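Local coordinates for 2-polyprenyl-6-methoxyphenol hydroxylase-like FAD-dependent oxidoreductase (Streptomyces sp. NRRL 11266, PDB 6UI5), which binds flavin-adenine dinucleotide through a Rossmann-type domain and is probably an FAD-dependent oxidoreductase, at residues 198-201 with 205-208; 272-277 with 285-290; 304-309 with 325-330; 345-348 with 353-356. All blocks are in the same frame, centred on the assembly; numbering follows the deposited sequence.

Contact 1: 198-201 with 205-208; sequences LSYT and DQFL
The carbonyl oxygen of Asp205 is approached twice by Thr201. The backbone N of Thr201 donates to Asp205 O over 3.2 Å. The hydroxyl reaches the same oxygen because Thr201 OG1 stands between the backbone N and the carbonyl carbon (chi1 55°). Its separation of 2.5 Å from Asp205 O is so short that the exact length is doubtful. Further along, Ser199 N gives a firmer bond to Phe207 O at 2.8 Å, whereas the return bond from Phe207 N to Ser199 O is weak. This makes Ser199 and Phe207 a hydrogen-bonded pair with one slack side. Phe207 O also receives a CA-H contact from Leu198 CA at 3.2 Å.

Gln206 carries much of the side-chain packing. It runs beside Tyr200 in the same direction, its amide plane only 24° from that of the ring, with Gln206 CD 3.2 Å from Tyr200 CE1. Gln206 OE1 meets Leu198 CD1 at 3.3 Å, and Leu198 CB rests on Leu208 CD1 at 3.8 Å. The phenol OH of Tyr200 is hydrogen-bonded to Tyr292, and the Asp205 carboxylate to the backbone N of Phe224.

Chain directions 159° apart, joined by a short turn, define a hairpin-like connection. Its regular arm, strand 206-211, pairs with strand 216-225 through the backbones of Gln206 and Leu208; segment 198-201 runs along the other side of that arm, and the Leu208 side chain is about 7 Å from the FAD.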
loop_
_atom_site.group_PDB
_atom_site.type_symbol
_atom_site.label_atom_id
_atom_site.label_comp_id
_atom_site.label_asym_id
_atom_site.label_seq_id
_atom_site.Cartn_x
_atom_site.Cartn_y
_atom_site.Cartn_z
ATOM N N LEU A 198 -11.371 -23.580 1.903
ATOM C CA LEU A 198 -10.527 -23.052 0.849
ATOM C C LEU A 198 -9.080 -23.458 1.081
ATOM O O LEU A 198 -8.591 -23.454 2.215
ATOM C CB LEU A 198 -10.678 -21.540 0.782
ATOM C CG LEU A 198 -9.664 -20.741 -0.014
ATOM C CD1 LEU A 198 -10.346 -19.622 -0.774
ATOM C CD2 LEU A 198 -8.703 -20.185 0.989
ATOM N N SER A 199 -8.398 -23.814 -0.006
ATOM C CA SER A 199 -7.035 -24.344 0.038
ATOM C C SER A 199 -6.152 -23.515 -0.891
ATOM O O SER A 199 -5.869 -23.914 -2.027
ATOM C CB SER A 199 -6.999 -25.852 -0.333
ATOM O OG SER A 199 -5.760 -26.425 0.056
ATOM N N TYR A 200 -5.729 -22.347 -0.397
ATOM C CA TYR A 200 -4.585 -21.648 -0.967
ATOM C C TYR A 200 -3.426 -22.624 -1.081
ATOM O O TYR A 200 -3.102 -23.334 -0.124
ATOM C CB TYR A 200 -4.169 -20.453 -0.091
ATOM C CG TYR A 200 -4.984 -19.172 -0.223
ATOM C CD1 TYR A 200 -4.889 -18.366 -1.352
ATOM C CD2 TYR A 200 -5.792 -18.738 0.812
ATOM C CE1 TYR A 200 -5.624 -17.183 -1.460
ATOM C CE2 TYR A 200 -6.534 -17.564 0.711
ATOM C CZ TYR A 200 -6.450 -16.789 -0.427
ATOM O OH TYR A 200 -7.193 -15.622 -0.507
ATOM N N THR A 201 -2.814 -22.668 -2.255
ATOM C CA THR A 201 -1.714 -23.573 -2.540
ATOM C C THR A 201 -0.403 -22.788 -2.624
ATOM O O THR A 201 -0.341 -21.591 -2.304
ATOM C CB THR A 201 -2.019 -24.355 -3.818
ATOM O OG1 THR A 201 -2.301 -23.444 -4.886
ATOM C CG2 THR A 201 -3.231 -25.254 -3.604
ATOM N N ASP A 205 -2.964 -20.139 -6.845
ATOM C CA ASP A 205 -4.185 -20.868 -7.176
ATOM C C ASP A 205 -4.895 -21.391 -5.933
ATOM O O ASP A 205 -4.272 -21.985 -5.048
ATOM C CB ASP A 205 -3.858 -22.031 -8.111
ATOM C CG ASP A 205 -2.810 -21.662 -9.132
ATOM O OD1 ASP A 205 -1.615 -21.882 -8.856
ATOM O OD2 ASP A 205 -3.173 -21.121 -10.193
ATOM N N GLN A 206 -6.211 -21.203 -5.893
ATOM C CA GLN A 206 -7.035 -21.593 -4.761
ATOM C C GLN A 206 -8.049 -22.641 -5.190
ATOM O O GLN A 206 -8.414 -22.739 -6.369
ATOM C CB GLN A 206 -7.763 -20.374 -4.160
ATOM C CG GLN A 206 -6.935 -19.063 -4.162
ATOM C CD GLN A 206 -7.758 -17.810 -3.817
ATOM O OE1 GLN A 206 -8.645 -17.850 -2.959
ATOM N NE2 GLN A 206 -7.448 -16.689 -4.474
ATOM N N PHE A 207 -8.486 -23.445 -4.227
ATOM C CA PHE A 207 -9.646 -24.306 -4.413
ATOM C C PHE A 207 -10.582 -24.181 -3.221
ATOM O O PHE A 207 -10.168 -24.402 -2.080
ATOM C CB PHE A 207 -9.273 -25.777 -4.578
ATOM C CG PHE A 207 -10.468 -26.684 -4.494
ATOM C CD1 PHE A 207 -11.306 -26.845 -5.585
ATOM C CD2 PHE A 207 -10.790 -27.326 -3.310
ATOM C CE1 PHE A 207 -12.421 -27.658 -5.507
ATOM C CE2 PHE A 207 -11.908 -28.131 -3.227
ATOM C CZ PHE A 207 -12.723 -28.299 -4.330
ATOM N N LEU A 208 -11.850 -23.889 -3.486
ATOM C CA LEU A 208 -12.867 -23.830 -2.447
ATOM C C LEU A 208 -13.857 -24.970 -2.632
ATOM O O LEU A 208 -14.477 -25.089 -3.692
ATOM C CB LEU A 208 -13.612 -22.495 -2.462
ATOM C CG LEU A 208 -14.767 -22.525 -1.457
ATOM C CD1 LEU A 208 -14.220 -22.631 -0.034
ATOM C CD2 LEU A 208 -15.687 -21.322 -1.596
#

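Contact 2: 272-277 with 285-290; sequences EQYRKG and AAHVHY
Tyr274 and Ala286 bring the two backbones nearest, CA atoms 6.3 Å apart, and their backbones bond to different strands, Tyr274 to Ile281 of strand 279-281 and Ala286 to Ala271 of strand 257-271. The methyl of Ala286 stands over the centre of one face of the Tyr274 ring: CB is 3.8 Å from the ring centroid and only 7° off the normal, a well-centred CH-pi contact. Tyr274 CG lies opposite its carbonyl carbon (chi1 -64°), and the tyrosine sends its far end on past the alanine to His287, where Tyr274 OH comes within 3.2 Å of His287 CD2. The two rings meet obliquely, centroids 5.6 Å apart and planes at 31°, while the side chains cross at about a right angle.

Both polar tips are held outside the pair. Tyr274 OH is hydrogen-bonded to Asn270 OD1, and His287 NE2 to Asp303 OD2 on helix 295-316, which helps to set the rotation of the imidazole. The His287 side chain lies about 6 Å from the FAD. The contact therefore rests on dispersion and CH-pi attraction, with at most a slight electrostatic gain, since the phenol oxygen lies well off the direction of the His287 CD2-H bond.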
loop_
_atom_site.group_PDB
_atom_site.type_symbol
_atom_site.label_atom_id
_atom_site.label_comp_id
_atom_site.label_asym_id
_atom_site.label_seq_id
_atom_site.Cartn_x
_atom_site.Cartn_y
_atom_site.Cartn_z
ATOM N N GLU A 272 -16.508 4.075 -17.979
ATOM C CA GLU A 272 -16.078 5.467 -17.851
ATOM C C GLU A 272 -17.219 6.389 -17.423
ATOM O O GLU A 272 -16.992 7.357 -16.695
ATOM C CB GLU A 272 -15.492 5.942 -19.175
ATOM C CG GLU A 272 -14.944 7.339 -19.118
ATOM C CD GLU A 272 -14.661 7.914 -20.487
ATOM O OE1 GLU A 272 -14.327 7.134 -21.413
ATOM O OE2 GLU A 272 -14.775 9.153 -20.628
ATOM N N GLN A 273 -18.439 6.098 -17.853
ATOM C CA GLN A 273 -19.616 6.909 -17.566
ATOM C C GLN A 273 -20.729 5.943 -17.182
ATOM O O GLN A 273 -21.180 5.174 -18.037
ATOM C CB GLN A 273 -20.023 7.753 -18.788
ATOM C CG GLN A 273 -18.997 8.775 -19.199
ATOM C CD GLN A 273 -18.724 9.785 -18.083
ATOM O OE1 GLN A 273 -19.620 10.126 -17.305
ATOM N NE2 GLN A 273 -17.478 10.251 -17.991
ATOM N N TYR A 274 -21.178 5.953 -15.917
ATOM C CA TYR A 274 -22.300 5.076 -15.597
ATOM C C TYR A 274 -23.610 5.634 -16.111
ATOM O O TYR A 274 -24.658 5.014 -15.881
ATOM C CB TYR A 274 -22.461 4.815 -14.096
ATOM C CG TYR A 274 -21.351 4.073 -13.378
ATOM C CD1 TYR A 274 -20.115 3.878 -13.963
ATOM C CD2 TYR A 274 -21.552 3.570 -12.096
ATOM C CE1 TYR A 274 -19.100 3.217 -13.294
ATOM C CE2 TYR A 274 -20.532 2.903 -11.412
ATOM C CZ TYR A 274 -19.306 2.744 -12.018
ATOM O OH TYR A 274 -18.271 2.105 -11.355
ATOM N N ARG A 275 -23.577 6.783 -16.788
ATOM C CA ARG A 275 -24.787 7.408 -17.303
ATOM C C ARG A 275 -24.503 8.078 -18.639
ATOM O O ARG A 275 -23.489 8.760 -18.788
ATOM C CB ARG A 275 -25.326 8.456 -16.327
ATOM C CG ARG A 275 -26.506 9.185 -16.900
ATOM C CD ARG A 275 -26.681 10.599 -16.372
ATOM N NE ARG A 275 -27.931 11.124 -16.912
ATOM C CZ ARG A 275 -28.506 12.264 -16.550
ATOM N NH1 ARG A 275 -27.945 13.047 -15.633
ATOM N NH2 ARG A 275 -29.652 12.620 -17.112
ATOM N N LYS A 276 -25.407 7.902 -19.605
ATOM C CA LYS A 276 -25.360 8.669 -20.837
ATOM C C LYS A 276 -26.776 9.166 -21.144
ATOM O O LYS A 276 -27.410 8.722 -22.083
ATOM C CB LYS A 276 -24.772 7.859 -21.998
ATOM C CG LYS A 276 -24.672 8.649 -23.312
ATOM C CD LYS A 276 -23.781 7.999 -24.391
ATOM C CE LYS A 276 -22.463 7.462 -23.812
ATOM N NZ LYS A 276 -21.375 8.423 -23.395
ATOM N N GLY A 277 -27.273 10.091 -20.322
ATOM C CA GLY A 277 -28.548 10.753 -20.537
ATOM C C GLY A 277 -29.698 9.841 -20.915
ATOM O O GLY A 277 -29.832 9.469 -22.081
ATOM N N ALA A 285 -22.551 -4.710 -15.446
ATOM C CA ALA A 285 -22.446 -3.823 -16.604
ATOM C C ALA A 285 -21.611 -2.568 -16.318
ATOM O O ALA A 285 -21.048 -1.983 -17.248
ATOM C CB ALA A 285 -23.848 -3.429 -17.076
ATOM N N ALA A 286 -21.523 -2.119 -15.068
ATOM C CA ALA A 286 -20.710 -0.945 -14.789
ATOM C C ALA A 286 -19.299 -1.295 -14.335
ATOM O O ALA A 286 -18.373 -0.505 -14.585
ATOM C CB ALA A 286 -21.391 -0.049 -13.737
ATOM N N HIS A 287 -19.103 -2.466 -13.721
ATOM C CA HIS A 287 -17.804 -2.751 -13.120
ATOM C C HIS A 287 -17.750 -4.218 -12.726
ATOM O O HIS A 287 -18.738 -4.764 -12.209
ATOM C CB HIS A 287 -17.565 -1.858 -11.878
ATOM C CG HIS A 287 -18.792 -1.690 -11.048
ATOM N ND1 HIS A 287 -19.196 -2.631 -10.123
ATOM C CD2 HIS A 287 -19.756 -0.737 -11.064
ATOM C CE1 HIS A 287 -20.345 -2.246 -9.581
ATOM N NE2 HIS A 287 -20.705 -1.101 -10.134
ATOM N N VAL A 288 -16.577 -4.829 -12.940
ATOM C CA VAL A 288 -16.332 -6.247 -12.669
ATOM C C VAL A 288 -14.878 -6.417 -12.257
ATOM O O VAL A 288 -14.019 -5.600 -12.598
ATOM C CB VAL A 288 -16.597 -7.161 -13.891
ATOM C CG1 VAL A 288 -18.082 -7.122 -14.299
ATOM C CG2 VAL A 288 -15.694 -6.751 -15.023
ATOM N N HIS A 289 -14.595 -7.520 -11.562
ATOM C CA HIS A 289 -13.302 -7.741 -10.917
ATOM C C HIS A 289 -13.381 -9.114 -10.275
ATOM O O HIS A 289 -14.442 -9.743 -10.261
ATOM C CB HIS A 289 -12.997 -6.676 -9.864
ATOM C CG HIS A 289 -14.163 -6.384 -8.983
ATOM N ND1 HIS A 289 -14.651 -7.297 -8.073
ATOM C CD2 HIS A 289 -14.987 -5.314 -8.920
ATOM C CE1 HIS A 289 -15.707 -6.787 -7.463
ATOM N NE2 HIS A 289 -15.933 -5.585 -7.960
ATOM N N TYR A 290 -12.256 -9.563 -9.732
ATOM C CA TYR A 290 -12.236 -10.842 -9.046
ATOM C C TYR A 290 -13.174 -10.796 -7.840
ATOM O O TYR A 290 -13.261 -9.770 -7.139
ATOM C CB TYR A 290 -10.821 -11.209 -8.604
ATOM C CG TYR A 290 -10.720 -12.539 -7.913
ATOM C CD1 TYR A 290 -10.687 -13.708 -8.651
ATOM C CD2 TYR A 290 -10.654 -12.635 -6.534
ATOM C CE1 TYR A 290 -10.601 -14.940 -8.038
ATOM C CE2 TYR A 290 -10.553 -13.866 -5.906
ATOM C CZ TYR A 290 -10.532 -15.018 -6.663
ATOM O OH TYR A 290 -10.449 -16.260 -6.061
#

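Contact 3: 304-309 with 325-330; sequences AVNLGW and DSYHVE
Tyr327 of helix 325-346 leans on Asn306 and Leu307 of helix 295-316, and the two form an antiparallel helix pair within the FAD-binding domain. The short axes run 167° apart with a closest approach of 9.6 Å. From CB outwards, the tyrosine meets the other helix atom by atom. CB lies 4.1 Å from Asn306 OD1. A chi1 of 173° turns the ring away from its own backbone N and toward the partner helix, and CG comes under Leu307 CD1 at 3.9 Å. That methyl sits over one face of the ring, displaced toward the rim, in a CH-pi contact 4.2 Å from Leu307 CD1 to the Tyr327 centroid. Asn306 OD1 lies at the ring edge, near its plane, 3.6 Å from Tyr327 CD1, and CE1 presses on Leu307 CB at 3.4 Å. The hydroxyl passes beyond the pair to bond with the carbonyl of Ile281.

A polar bridge completes the buried interface. Asn306 and Glu330 cross with their flat groups steeply turned against each other. Lys310 joins both, reaching Asn306 OD1 and Glu330 OE2, while Arg469 forms a salt bridge with Glu330 OE1; two cations on one buried carboxylate would favour its charged form. Glu330 OE2 thus takes a lysine and an amide together. The amide bond is short and straight: Asn306 ND2 donates to Glu330 OE2 at 2.7 Å and 163°, with Glu330 OE2 close to the amide plane of Asn306 and accepting on its anti lone pair.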
loop_
_atom_site.group_PDB
_atom_site.type_symbol
_atom_site.label_atom_id
_atom_site.label_comp_id
_atom_site.label_asym_id
_atom_site.label_seq_id
_atom_site.Cartn_x
_atom_site.Cartn_y
_atom_site.Cartn_z
ATOM N N ALA A 304 -27.970 0.075 -7.208
ATOM C CA ALA A 304 -29.407 0.221 -7.396
ATOM C C ALA A 304 -30.016 1.076 -6.301
ATOM O O ALA A 304 -30.945 1.861 -6.553
ATOM C CB ALA A 304 -30.086 -1.160 -7.427
ATOM N N VAL A 305 -29.544 0.905 -5.068
ATOM C CA VAL A 305 -30.091 1.703 -3.979
ATOM C C VAL A 305 -29.794 3.176 -4.222
ATOM O O VAL A 305 -30.672 4.030 -4.064
ATOM C CB VAL A 305 -29.551 1.183 -2.637
ATOM C CG1 VAL A 305 -29.948 2.091 -1.488
ATOM C CG2 VAL A 305 -30.092 -0.247 -2.400
ATOM N N ASN A 306 -28.593 3.480 -4.725
ATOM C CA ASN A 306 -28.273 4.856 -5.094
ATOM C C ASN A 306 -29.181 5.366 -6.208
ATOM O O ASN A 306 -29.725 6.466 -6.114
ATOM C CB ASN A 306 -26.816 4.960 -5.517
ATOM C CG ASN A 306 -26.387 6.408 -5.712
ATOM O OD1 ASN A 306 -26.820 7.067 -6.655
ATOM N ND2 ASN A 306 -25.557 6.919 -4.800
ATOM N N LEU A 307 -29.368 4.576 -7.277
ATOM C CA LEU A 307 -30.048 5.118 -8.455
ATOM C C LEU A 307 -31.567 5.059 -8.344
ATOM O O LEU A 307 -32.256 5.967 -8.830
ATOM C CB LEU A 307 -29.594 4.392 -9.714
ATOM C CG LEU A 307 -30.358 4.789 -10.963
ATOM C CD1 LEU A 307 -30.094 6.240 -11.235
ATOM C CD2 LEU A 307 -29.950 3.920 -12.153
ATOM N N GLY A 308 -32.116 4.015 -7.730
ATOM C CA GLY A 308 -33.536 4.042 -7.446
ATOM C C GLY A 308 -33.801 4.961 -6.268
ATOM O O GLY A 308 -33.294 4.729 -5.152
ATOM N N TRP A 309 -34.575 6.016 -6.551
ATOM C CA TRP A 309 -34.988 7.135 -5.690
ATOM C C TRP A 309 -34.602 8.400 -6.447
ATOM O O TRP A 309 -35.458 9.262 -6.687
ATOM C CB TRP A 309 -34.447 7.090 -4.240
ATOM C CG TRP A 309 -33.068 7.752 -3.890
ATOM C CD1 TRP A 309 -31.891 7.107 -3.648
ATOM C CD2 TRP A 309 -32.792 9.154 -3.703
ATOM N NE1 TRP A 309 -30.883 8.012 -3.362
ATOM C CE2 TRP A 309 -31.415 9.275 -3.383
ATOM C CE3 TRP A 309 -33.573 10.316 -3.776
ATOM C CZ2 TRP A 309 -30.800 10.517 -3.143
ATOM C CZ3 TRP A 309 -32.960 11.557 -3.526
ATOM C CH2 TRP A 309 -31.588 11.639 -3.213
ATOM N N ASP A 325 -27.111 13.268 -11.946
ATOM C CA ASP A 325 -25.696 13.266 -12.284
ATOM C C ASP A 325 -24.852 12.833 -11.103
ATOM O O ASP A 325 -23.670 12.508 -11.282
ATOM C CB ASP A 325 -25.264 14.640 -12.798
ATOM C CG ASP A 325 -25.703 14.891 -14.243
ATOM O OD1 ASP A 325 -25.767 13.933 -15.054
ATOM O OD2 ASP A 325 -25.990 16.060 -14.571
ATOM N N SER A 326 -25.428 12.835 -9.899
ATOM C CA SER A 326 -24.706 12.355 -8.734
ATOM C C SER A 326 -24.665 10.840 -8.701
ATOM O O SER A 326 -23.842 10.269 -7.968
ATOM C CB SER A 326 -25.332 12.884 -7.440
ATOM O OG SER A 326 -26.503 12.158 -7.087
ATOM N N TYR A 327 -25.532 10.177 -9.475
ATOM C CA TYR A 327 -25.385 8.735 -9.636
ATOM C C TYR A 327 -23.975 8.405 -10.108
ATOM O O TYR A 327 -23.218 7.723 -9.403
ATOM C CB TYR A 327 -26.426 8.191 -10.599
ATOM C CG TYR A 327 -26.202 6.733 -10.918
ATOM C CD1 TYR A 327 -26.433 5.758 -9.959
ATOM C CD2 TYR A 327 -25.754 6.335 -12.173
ATOM C CE1 TYR A 327 -26.224 4.435 -10.230
ATOM C CE2 TYR A 327 -25.557 5.007 -12.461
ATOM C CZ TYR A 327 -25.790 4.065 -11.483
ATOM O OH TYR A 327 -25.585 2.739 -11.733
ATOM N N HIS A 328 -23.571 8.937 -11.276
ATOM C CA HIS A 328 -22.214 8.659 -11.739
ATOM C C HIS A 328 -21.165 9.083 -10.710
ATOM O O HIS A 328 -20.228 8.329 -10.413
ATOM C CB HIS A 328 -21.902 9.339 -13.070
ATOM C CG HIS A 328 -20.453 9.207 -13.446
ATOM N ND1 HIS A 328 -19.970 8.146 -14.189
ATOM C CD2 HIS A 328 -19.367 9.946 -13.096
ATOM C CE1 HIS A 328 -18.657 8.269 -14.324
ATOM N NE2 HIS A 328 -18.265 9.351 -13.668
ATOM N N VAL A 329 -21.269 10.311 -10.191
ATOM C CA VAL A 329 -20.229 10.796 -9.285
ATOM C C VAL A 329 -20.052 9.841 -8.118
ATOM O O VAL A 329 -18.940 9.392 -7.811
ATOM C CB VAL A 329 -20.561 12.203 -8.779
ATOM C CG1 VAL A 329 -19.451 12.662 -7.833
ATOM C CG2 VAL A 329 -20.727 13.134 -9.941
ATOM N N GLU A 330 -21.157 9.519 -7.455
ATOM C CA GLU A 330 -21.081 8.708 -6.255
ATOM C C GLU A 330 -20.671 7.287 -6.584
ATOM O O GLU A 330 -19.828 6.710 -5.889
ATOM C CB GLU A 330 -22.428 8.736 -5.532
ATOM C CG GLU A 330 -22.539 9.924 -4.609
ATOM C CD GLU A 330 -23.973 10.355 -4.365
ATOM O OE1 GLU A 330 -24.178 11.540 -4.025
ATOM O OE2 GLU A 330 -24.887 9.513 -4.497
#

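Contact 4: 345-348 with 353-356; sequences QLAL and PLAR
The flat groups that meet between Leu348 and Ala355, and between Ala347 and Ala355, are peptide carbonyls, since no aromatic ring or side-chain amide takes part. On one face of the Leu348 carbonyl lies the methyl of Ala355: its CB is 3.4 Å from Leu348 C and 3.2 Å from Leu348 O, almost straight above the plane. The Ala347 carbonyl is met at its oxygen. Ala355 CA approaches Ala347 O at 3.5 Å, tilted out of the carbonyl plane, in a CA-H...O contact with 140° at the hydrogen. Leu354 CG adds a second carbon 3.7 Å from Ala347 O.

The remaining touch is apolar. A chi1 of -179° puts Leu354 CG opposite its backbone N and carries CD2 alongside the Ala347 methyl, CD2 to CB 3.6 Å. The backbones are close as well, with the CA atoms of Leu348 and Ala355 4.1 Å apart, as suits a tight helix-loop-helix corner. Here helix 325-346 ends, the chain turns, and helix 352-365 begins. Leu348 N bonds to Gln345 O at 3.1 Å, shaping the exit from the first helix.

Ala347 and Leu354 also pack on Leu354 of the second subunit, so the corner belongs to the dimer interface. The Ala355 methyl and a Leu348 side chain that starts out away from the partner are consistent with the close backbones, and cohesion across the corner comes from van der Waals contact and weak C-H...O attraction.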
loop_
_atom_site.group_PDB
_atom_site.type_symbol
_atom_site.label_atom_id
_atom_site.label_comp_id
_atom_site.label_asym_id
_atom_site.label_seq_id
_atom_site.Cartn_x
_atom_site.Cartn_y
_atom_site.Cartn_z
ATOM N N GLN A 345 -5.545 -6.709 -3.799
ATOM C CA GLN A 345 -5.536 -8.026 -3.164
ATOM C C GLN A 345 -4.862 -9.062 -4.058
ATOM O O GLN A 345 -4.064 -9.873 -3.572
ATOM C CB GLN A 345 -6.959 -8.466 -2.792
ATOM C CG GLN A 345 -7.493 -7.775 -1.515
ATOM C CD GLN A 345 -8.894 -8.247 -1.121
ATOM O OE1 GLN A 345 -9.087 -9.421 -0.768
ATOM N NE2 GLN A 345 -9.886 -7.337 -1.202
ATOM N N LEU A 346 -5.136 -9.043 -5.368
ATOM C CA LEU A 346 -4.517 -10.059 -6.228
ATOM C C LEU A 346 -2.995 -9.934 -6.224
ATOM O O LEU A 346 -2.286 -10.946 -6.327
ATOM C CB LEU A 346 -5.051 -9.968 -7.660
ATOM C CG LEU A 346 -6.453 -10.530 -7.917
ATOM C CD1 LEU A 346 -6.770 -10.542 -9.409
ATOM C CD2 LEU A 346 -6.603 -11.924 -7.321
ATOM N N ALA A 347 -2.471 -8.713 -6.058
ATOM C CA ALA A 347 -1.026 -8.530 -6.173
ATOM C C ALA A 347 -0.274 -9.045 -4.962
ATOM O O ALA A 347 0.957 -8.970 -4.956
ATOM C CB ALA A 347 -0.685 -7.058 -6.402
ATOM N N LEU A 348 -0.972 -9.542 -3.938
ATOM C CA LEU A 348 -0.336 -10.302 -2.868
ATOM C C LEU A 348 -0.324 -11.800 -3.149
ATOM O O LEU A 348 0.151 -12.576 -2.310
ATOM C CB LEU A 348 -1.021 -10.040 -1.520
ATOM C CG LEU A 348 -0.917 -8.627 -0.941
ATOM C CD1 LEU A 348 -1.829 -7.685 -1.647
ATOM C CD2 LEU A 348 -1.203 -8.602 0.559
ATOM N N PRO A 353 7.041 -13.292 -7.378
ATOM C CA PRO A 353 7.980 -12.193 -7.036
ATOM C C PRO A 353 7.299 -10.925 -6.517
ATOM O O PRO A 353 7.726 -10.339 -5.503
ATOM C CB PRO A 353 8.710 -11.930 -8.362
ATOM C CG PRO A 353 7.873 -12.621 -9.426
ATOM C CD PRO A 353 7.280 -13.797 -8.744
ATOM N N LEU A 354 6.269 -10.456 -7.227
ATOM C CA LEU A 354 5.487 -9.326 -6.753
ATOM C C LEU A 354 4.898 -9.615 -5.374
ATOM O O LEU A 354 5.093 -8.839 -4.435
ATOM C CB LEU A 354 4.393 -8.998 -7.772
ATOM C CG LEU A 354 3.455 -7.817 -7.473
ATOM C CD1 LEU A 354 4.191 -6.440 -7.563
ATOM C CD2 LEU A 354 2.229 -7.847 -8.397
ATOM N N ALA A 355 4.233 -10.761 -5.214
ATOM C CA ALA A 355 3.592 -11.070 -3.936
ATOM C C ALA A 355 4.591 -11.088 -2.784
ATOM O O ALA A 355 4.254 -10.687 -1.662
ATOM C CB ALA A 355 2.858 -12.406 -4.010
ATOM N N ARG A 356 5.820 -11.549 -3.033
ATOM C CA ARG A 356 6.811 -11.614 -1.964
ATOM C C ARG A 356 6.904 -10.276 -1.237
ATOM O O ARG A 356 6.674 -10.203 -0.025
ATOM C CB ARG A 356 8.172 -12.032 -2.526
ATOM C CG ARG A 356 9.328 -11.773 -1.584
ATOM C CD ARG A 356 10.653 -12.194 -2.219
ATOM N NE ARG A 356 11.148 -13.505 -1.783
ATOM C CZ ARG A 356 11.729 -13.723 -0.604
ATOM N NH1 ARG A 356 11.878 -12.726 0.264
ATOM N NH2 ARG A 356 12.156 -14.936 -0.283
#

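In the fold
From the N terminus the four contacts close one after another, and none nests in or crosses the next. Contact 1 closes a hairpin-like turn at the edge of the antiparallel sheet. Contact 2 closes the loop that includes strand 279-281 and ends at strand 287-288 of that same sheet. Contact 3 closes the connection between helices 295-316 and 325-346, and adjoins contact 2 through the Arg275-Asp325 salt bridge, their centres 12 Å apart. Helix 325-346 then runs to contact 4, whose centre is about 34 Å from that of contact 3. Tyr290 of contact 2 packs against Gln206 of contact 1 and Leu346 of contact 4, so these contacts adjoin.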